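Local atomic coordinates of Rho-class glutathione S-transferase (Laternula elliptica, PDB entry 3QAV), a protein that probably catalyses the transfer of glutathione to electrophilic compounds, as expected of a cytosolic glutathione S-transferase. Residues 193-206 and 229-243. Sequence-based numbering, arbitrary orientation.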
loop_
_atom_site.group_PDB
_atom_site.type_symbol
_atom_site.label_atom_id
_atom_site.label_comp_id
_atom_site.label_asym_id
_atom_site.label_seq_id
_atom_site.Cartn_x
_atom_site.Cartn_y
_atom_site.Cartn_z
ATOM N N ALA A 193 11.319 13.929 -2.512
ATOM C CA ALA A 193 11.969 14.889 -1.609
ATOM C C ALA A 193 12.899 14.149 -0.647
ATOM O O ALA A 193 13.996 14.624 -0.321
ATOM C CB ALA A 193 10.918 15.664 -0.822
ATOM N N LEU A 194 12.450 12.984 -0.195
ATOM C CA LEU A 194 13.228 12.152 0.717
ATOM C C LEU A 194 14.492 11.684 -0.005
ATOM O O LEU A 194 15.579 11.687 0.561
ATOM C CB LEU A 194 12.396 10.940 1.148
ATOM C CG LEU A 194 12.970 9.999 2.210
ATOM C CD1 LEU A 194 13.019 10.700 3.556
ATOM C CD2 LEU A 194 12.098 8.759 2.308
ATOM N N ILE A 195 14.332 11.283 -1.264
ATOM C CA ILE A 195 15.456 10.820 -2.074
ATOM C C ILE A 195 16.500 11.929 -2.182
ATOM O O ILE A 195 17.683 11.702 -1.938
ATOM C CB ILE A 195 14.980 10.405 -3.496
ATOM C CG1 ILE A 195 14.159 9.115 -3.407
ATOM C CG2 ILE A 195 16.171 10.212 -4.430
ATOM C CD1 ILE A 195 13.480 8.717 -4.709
ATOM N N VAL A 196 16.056 13.126 -2.548
ATOM C CA VAL A 196 16.958 14.266 -2.664
ATOM C C VAL A 196 17.586 14.552 -1.301
ATOM O O VAL A 196 18.774 14.855 -1.210
ATOM C CB VAL A 196 16.208 15.530 -3.146
ATOM C CG1 VAL A 196 17.131 16.741 -3.090
ATOM C CG2 VAL A 196 15.697 15.324 -4.566
ATOM N N ARG A 197 16.787 14.452 -0.244
ATOM C CA ARG A 197 17.281 14.695 1.107
ATOM C C ARG A 197 18.487 13.806 1.394
ATOM O O ARG A 197 19.457 14.247 1.998
ATOM C CB ARG A 197 16.177 14.421 2.136
ATOM C CG ARG A 197 16.652 14.226 3.575
ATOM C CD ARG A 197 17.107 15.522 4.246
ATOM N NE ARG A 197 17.418 15.304 5.663
ATOM C CZ ARG A 197 17.906 16.229 6.490
ATOM N NH1 ARG A 197 18.152 15.920 7.755
ATOM N NH2 ARG A 197 18.148 17.462 6.063
ATOM N N GLN A 198 18.425 12.559 0.949
ATOM C CA GLN A 198 19.515 11.619 1.170
ATOM C C GLN A 198 20.709 11.931 0.277
ATOM O O GLN A 198 21.679 11.178 0.242
ATOM C CB GLN A 198 19.035 10.192 0.924
ATOM C CG GLN A 198 18.019 9.695 1.941
ATOM C CD GLN A 198 18.635 9.404 3.299
ATOM O OE1 GLN A 198 19.861 9.338 3.441
ATOM N NE2 GLN A 198 17.784 9.210 4.303
ATOM N N GLY A 199 20.618 13.033 -0.464
ATOM C CA GLY A 199 21.721 13.453 -1.314
ATOM C C GLY A 199 21.790 12.986 -2.757
ATOM O O GLY A 199 22.853 13.062 -3.374
ATOM N N ALA A 200 20.682 12.505 -3.310
ATOM C CA ALA A 200 20.689 12.059 -4.700
ATOM C C ALA A 200 20.872 13.268 -5.629
ATOM O O ALA A 200 20.307 14.342 -5.392
ATOM C CB ALA A 200 19.395 11.343 -5.027
ATOM N N ASN A 201 21.677 13.085 -6.672
ATOM C CA ASN A 201 21.942 14.134 -7.655
ATOM C C ASN A 201 21.211 13.693 -8.912
ATOM O O ASN A 201 21.749 12.943 -9.730
ATOM C CB ASN A 201 23.454 14.251 -7.922
ATOM C CG ASN A 201 23.803 15.406 -8.855
ATOM O OD1 ASN A 201 24.979 15.655 -9.144
ATOM N ND2 ASN A 201 22.786 16.114 -9.333
ATOM N N LEU A 202 19.979 14.171 -9.048
ATOM C CA LEU A 202 19.105 13.819 -10.163
ATOM C C LEU A 202 19.218 14.705 -11.396
ATOM O O LEU A 202 18.745 14.333 -12.472
ATOM C CB LEU A 202 17.649 13.852 -9.691
ATOM C CG LEU A 202 17.310 13.100 -8.406
ATOM C CD1 LEU A 202 15.850 13.354 -8.033
ATOM C CD2 LEU A 202 17.580 11.620 -8.603
ATOM N N LYS A 203 19.839 15.870 -11.239
ATOM C CA LYS A 203 19.954 16.821 -12.340
ATOM C C LYS A 203 20.207 16.248 -13.729
ATOM O O LYS A 203 19.433 16.501 -14.652
ATOM C CB LYS A 203 21.019 17.877 -12.039
ATOM C CG LYS A 203 21.175 18.888 -13.179
ATOM C CD LYS A 203 21.853 20.183 -12.735
ATOM C CE LYS A 203 23.263 19.951 -12.218
ATOM N NZ LYS A 203 23.278 19.236 -10.911
ATOM N N ASP A 204 21.274 15.474 -13.886
ATOM C CA ASP A 204 21.590 14.933 -15.200
ATOM C C ASP A 204 21.155 13.495 -15.479
ATOM O O ASP A 204 20.880 13.144 -16.625
ATOM C CB ASP A 204 23.088 15.097 -15.458
ATOM C CG ASP A 204 23.522 16.550 -15.399
ATOM O OD1 ASP A 204 23.047 17.346 -16.235
ATOM O OD2 ASP A 204 24.327 16.902 -14.513
ATOM N N SER A 205 21.085 12.665 -14.444
ATOM C CA SER A 205 20.676 11.279 -14.627
ATOM C C SER A 205 19.161 11.133 -14.816
ATOM O O SER A 205 18.707 10.317 -15.616
ATOM C CB SER A 205 21.149 10.433 -13.439
ATOM O OG SER A 205 20.768 11.019 -12.203
ATOM N N TYR A 206 18.389 11.935 -14.084
ATOM C CA TYR A 206 16.926 11.909 -14.159
ATOM C C TYR A 206 16.404 13.336 -14.252
ATOM O O TYR A 206 15.767 13.842 -13.323
ATOM C CB TYR A 206 16.346 11.244 -12.913
ATOM C CG TYR A 206 16.687 9.781 -12.799
ATOM C CD1 TYR A 206 16.085 8.841 -13.630
ATOM C CD2 TYR A 206 17.623 9.339 -11.869
ATOM C CE1 TYR A 206 16.404 7.491 -13.537
ATOM C CE2 TYR A 206 17.950 7.992 -11.768
ATOM C CZ TYR A 206 17.336 7.076 -12.606
ATOM O OH TYR A 206 17.657 5.745 -12.509
ATOM N N HIS A 229 12.496 19.320 10.894
ATOM C CA HIS A 229 13.854 19.047 11.377
ATOM C C HIS A 229 14.972 19.051 10.347
ATOM O O HIS A 229 16.143 19.038 10.719
ATOM C CB HIS A 229 13.904 17.729 12.177
ATOM C CG HIS A 229 14.162 16.505 11.348
ATOM N ND1 HIS A 229 13.159 15.810 10.709
ATOM C CD2 HIS A 229 15.308 15.831 11.089
ATOM C CE1 HIS A 229 13.674 14.756 10.097
ATOM N NE2 HIS A 229 14.976 14.746 10.313
ATOM N N TRP A 230 14.627 19.087 9.064
ATOM C CA TRP A 230 15.635 19.085 8.005
ATOM C C TRP A 230 16.478 20.361 7.918
ATOM O O TRP A 230 17.666 20.310 7.600
ATOM C CB TRP A 230 14.975 18.852 6.641
ATOM C CG TRP A 230 14.483 17.444 6.404
ATOM C CD1 TRP A 230 14.529 16.394 7.277
ATOM C CD2 TRP A 230 13.876 16.947 5.210
ATOM N NE1 TRP A 230 13.989 15.270 6.699
ATOM C CE2 TRP A 230 13.579 15.582 5.428
ATOM C CE3 TRP A 230 13.554 17.520 3.972
ATOM C CZ2 TRP A 230 12.974 14.779 4.450
ATOM C CZ3 TRP A 230 12.954 16.721 3.000
ATOM C CH2 TRP A 230 12.672 15.367 3.248
ATOM N N ALA A 231 15.862 21.501 8.194
ATOM C CA ALA A 231 16.561 22.777 8.108
ATOM C C ALA A 231 17.859 22.830 8.908
ATOM O O ALA A 231 18.890 23.253 8.388
ATOM C CB ALA A 231 15.636 23.900 8.552
ATOM N N GLU A 232 17.809 22.385 10.160
ATOM C CA GLU A 232 18.974 22.421 11.043
ATOM C C GLU A 232 19.694 21.090 11.245
ATOM O O GLU A 232 20.528 20.964 12.137
ATOM C CB GLU A 232 18.562 22.970 12.415
ATOM C CG GLU A 232 18.019 24.384 12.381
ATOM C CD GLU A 232 19.065 25.389 11.949
ATOM O OE1 GLU A 232 20.173 24.966 11.553
ATOM O OE2 GLU A 232 18.779 26.602 11.999
ATOM N N SER A 233 19.374 20.096 10.428
ATOM C CA SER A 233 20.017 18.799 10.562
ATOM C C SER A 233 20.703 18.461 9.257
ATOM O O SER A 233 20.250 18.866 8.189
ATOM C CB SER A 233 18.985 17.726 10.916
ATOM O OG SER A 233 18.049 17.542 9.867
ATOM N N ASP A 234 21.806 17.729 9.345
ATOM C CA ASP A 234 22.555 17.359 8.154
ATOM C C ASP A 234 21.946 16.194 7.398
ATOM O O ASP A 234 21.468 15.224 7.991
ATOM C CB ASP A 234 24.001 17.020 8.522
ATOM C CG ASP A 234 24.877 18.247 8.624
ATOM O OD1 ASP A 234 25.158 18.862 7.572
ATOM O OD2 ASP A 234 25.280 18.600 9.751
ATOM N N SER A 235 21.967 16.309 6.076
ATOM C CA SER A 235 21.452 15.270 5.207
ATOM C C SER A 235 22.221 13.981 5.481
ATOM O O SER A 235 23.449 13.965 5.432
ATOM C CB SER A 235 21.641 15.674 3.745
ATOM O OG SER A 235 21.676 14.530 2.912
ATOM N N PRO A 236 21.504 12.886 5.775
ATOM C CA PRO A 236 22.142 11.595 6.053
ATOM C C PRO A 236 23.110 11.192 4.934
ATOM O O PRO A 236 24.046 10.424 5.150
ATOM C CB PRO A 236 20.951 10.641 6.165
ATOM C CG PRO A 236 19.848 11.530 6.683
ATOM C CD PRO A 236 20.036 12.790 5.877
ATOM N N GLY A 237 22.860 11.711 3.735
ATOM C CA GLY A 237 23.713 11.421 2.592
ATOM C C GLY A 237 23.847 9.974 2.141
ATOM O O GLY A 237 24.885 9.593 1.590
ATOM N N ASN A 238 22.812 9.167 2.345
ATOM C CA ASN A 238 22.870 7.764 1.947
ATOM C C ASN A 238 22.650 7.509 0.454
ATOM O O ASN A 238 22.774 6.378 -0.009
ATOM C CB ASN A 238 21.874 6.947 2.767
ATOM C CG ASN A 238 22.348 6.720 4.185
ATOM O OD1 ASN A 238 23.339 6.028 4.409
ATOM N ND2 ASN A 238 21.650 7.308 5.152
ATOM N N LEU A 239 22.331 8.556 -0.298
ATOM C CA LEU A 239 22.122 8.418 -1.737
ATOM C C LEU A 239 23.064 9.322 -2.525
ATOM O O LEU A 239 22.862 9.557 -3.717
ATOM C CB LEU A 239 20.665 8.729 -2.098
ATOM C CG LEU A 239 19.655 7.670 -1.635
ATOM C CD1 LEU A 239 18.249 8.097 -2.011
ATOM C CD2 LEU A 239 19.988 6.324 -2.274
ATOM N N LEU A 240 24.095 9.824 -1.850
ATOM C CA LEU A 240 25.080 10.691 -2.483
ATOM C C LEU A 240 25.789 9.970 -3.626
ATOM O O LEU A 240 26.239 10.602 -4.585
ATOM C CB LEU A 240 26.119 11.161 -1.456
ATOM C CG LEU A 240 25.660 12.147 -0.375
ATOM C CD1 LEU A 240 26.781 12.367 0.638
ATOM C CD2 LEU A 240 25.263 13.467 -1.019
ATOM N N ASP A 241 25.865 8.645 -3.529
ATOM C CA ASP A 241 26.536 7.835 -4.543
ATOM C C ASP A 241 25.574 7.185 -5.539
ATOM O O ASP A 241 26.005 6.514 -6.478
ATOM C CB ASP A 241 27.359 6.742 -3.861
ATOM C CG ASP A 241 26.492 5.723 -3.147
ATOM O OD1 ASP A 241 25.638 6.131 -2.333
ATOM O OD2 ASP A 241 26.663 4.515 -3.401
ATOM N N LEU A 242 24.275 7.380 -5.335
ATOM C CA LEU A 242 23.282 6.787 -6.223
ATOM C C LEU A 242 23.473 7.251 -7.656
ATOM O O LEU A 242 23.691 6.443 -8.561
ATOM C CB LEU A 242 21.869 7.150 -5.764
ATOM C CG LEU A 242 20.713 6.545 -6.566
ATOM C CD1 LEU A 242 20.844 5.034 -6.599
ATOM C CD2 LEU A 242 19.392 6.943 -5.932
ATOM N N CYS A 243 23.391 8.565 -7.839
ATOM C CA CYS A 243 23.520 9.205 -9.145
ATOM C C CYS A 243 22.309 8.867 -10.009
ATOM O O CYS A 243 21.263 9.532 -9.822
ATOM C CB CYS A 243 24.803 8.752 -9.843
ATOM S SG CYS A 243 26.323 9.163 -8.948
ATOM O OXT CYS A 243 22.410 7.931 -10.836
#
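Arg197 and Trp230 show how a flat cation can be clamped between a ring and a length of extended backbone. The guanidinium lies on the indole with planes 6° apart, a cation-pi stack in which Arg197 CZ sits 3.8 Å from the centroid of the five-membered ring of Trp230, while Arg197 CD makes a CH-pi contact with the same face. Asp234 C and Ser235 CA cover the opposite face. With CG anti to the backbone N (chi1 162°) and a bend at chi2, the aliphatic part of Arg197 also runs over the indole.

Hydrogen bonds fix the rotation of the guanidinium: Arg197 NH1 donates to Ser233 OG at 2.7 Å, and NH2 gives weak bonds to the carbonyls of Trp230 and Ser233. Ser233 OG in turn donates to His229 O, linking the end of the type I turn from Trp230 to Ser233 back to the residue before it.

Helix 183-197, part of the all-helical C-terminal domain of the GST fold, ends here in a Schellman motif at Gly199, and the C-terminal tail runs across that end. Leu239 N donates to Gln198 O at 2.8 Å. Gln198 OE1 accepts two bonds from Asn238, from N in its carbonyl plane and from ND2 tilted 30° out of it. Farther along, Ser205 OG donates to the terminal carboxylate of the poorly ordered Cys243, reaching Cys243 O at 2.9 Å from above the carbonyl plane.

Among apolar contacts, Leu239 CD1 meets Ile195 CG2 at 3.8 Å, and Phe135 and Val136 of helix 133-141 also touch this leucine.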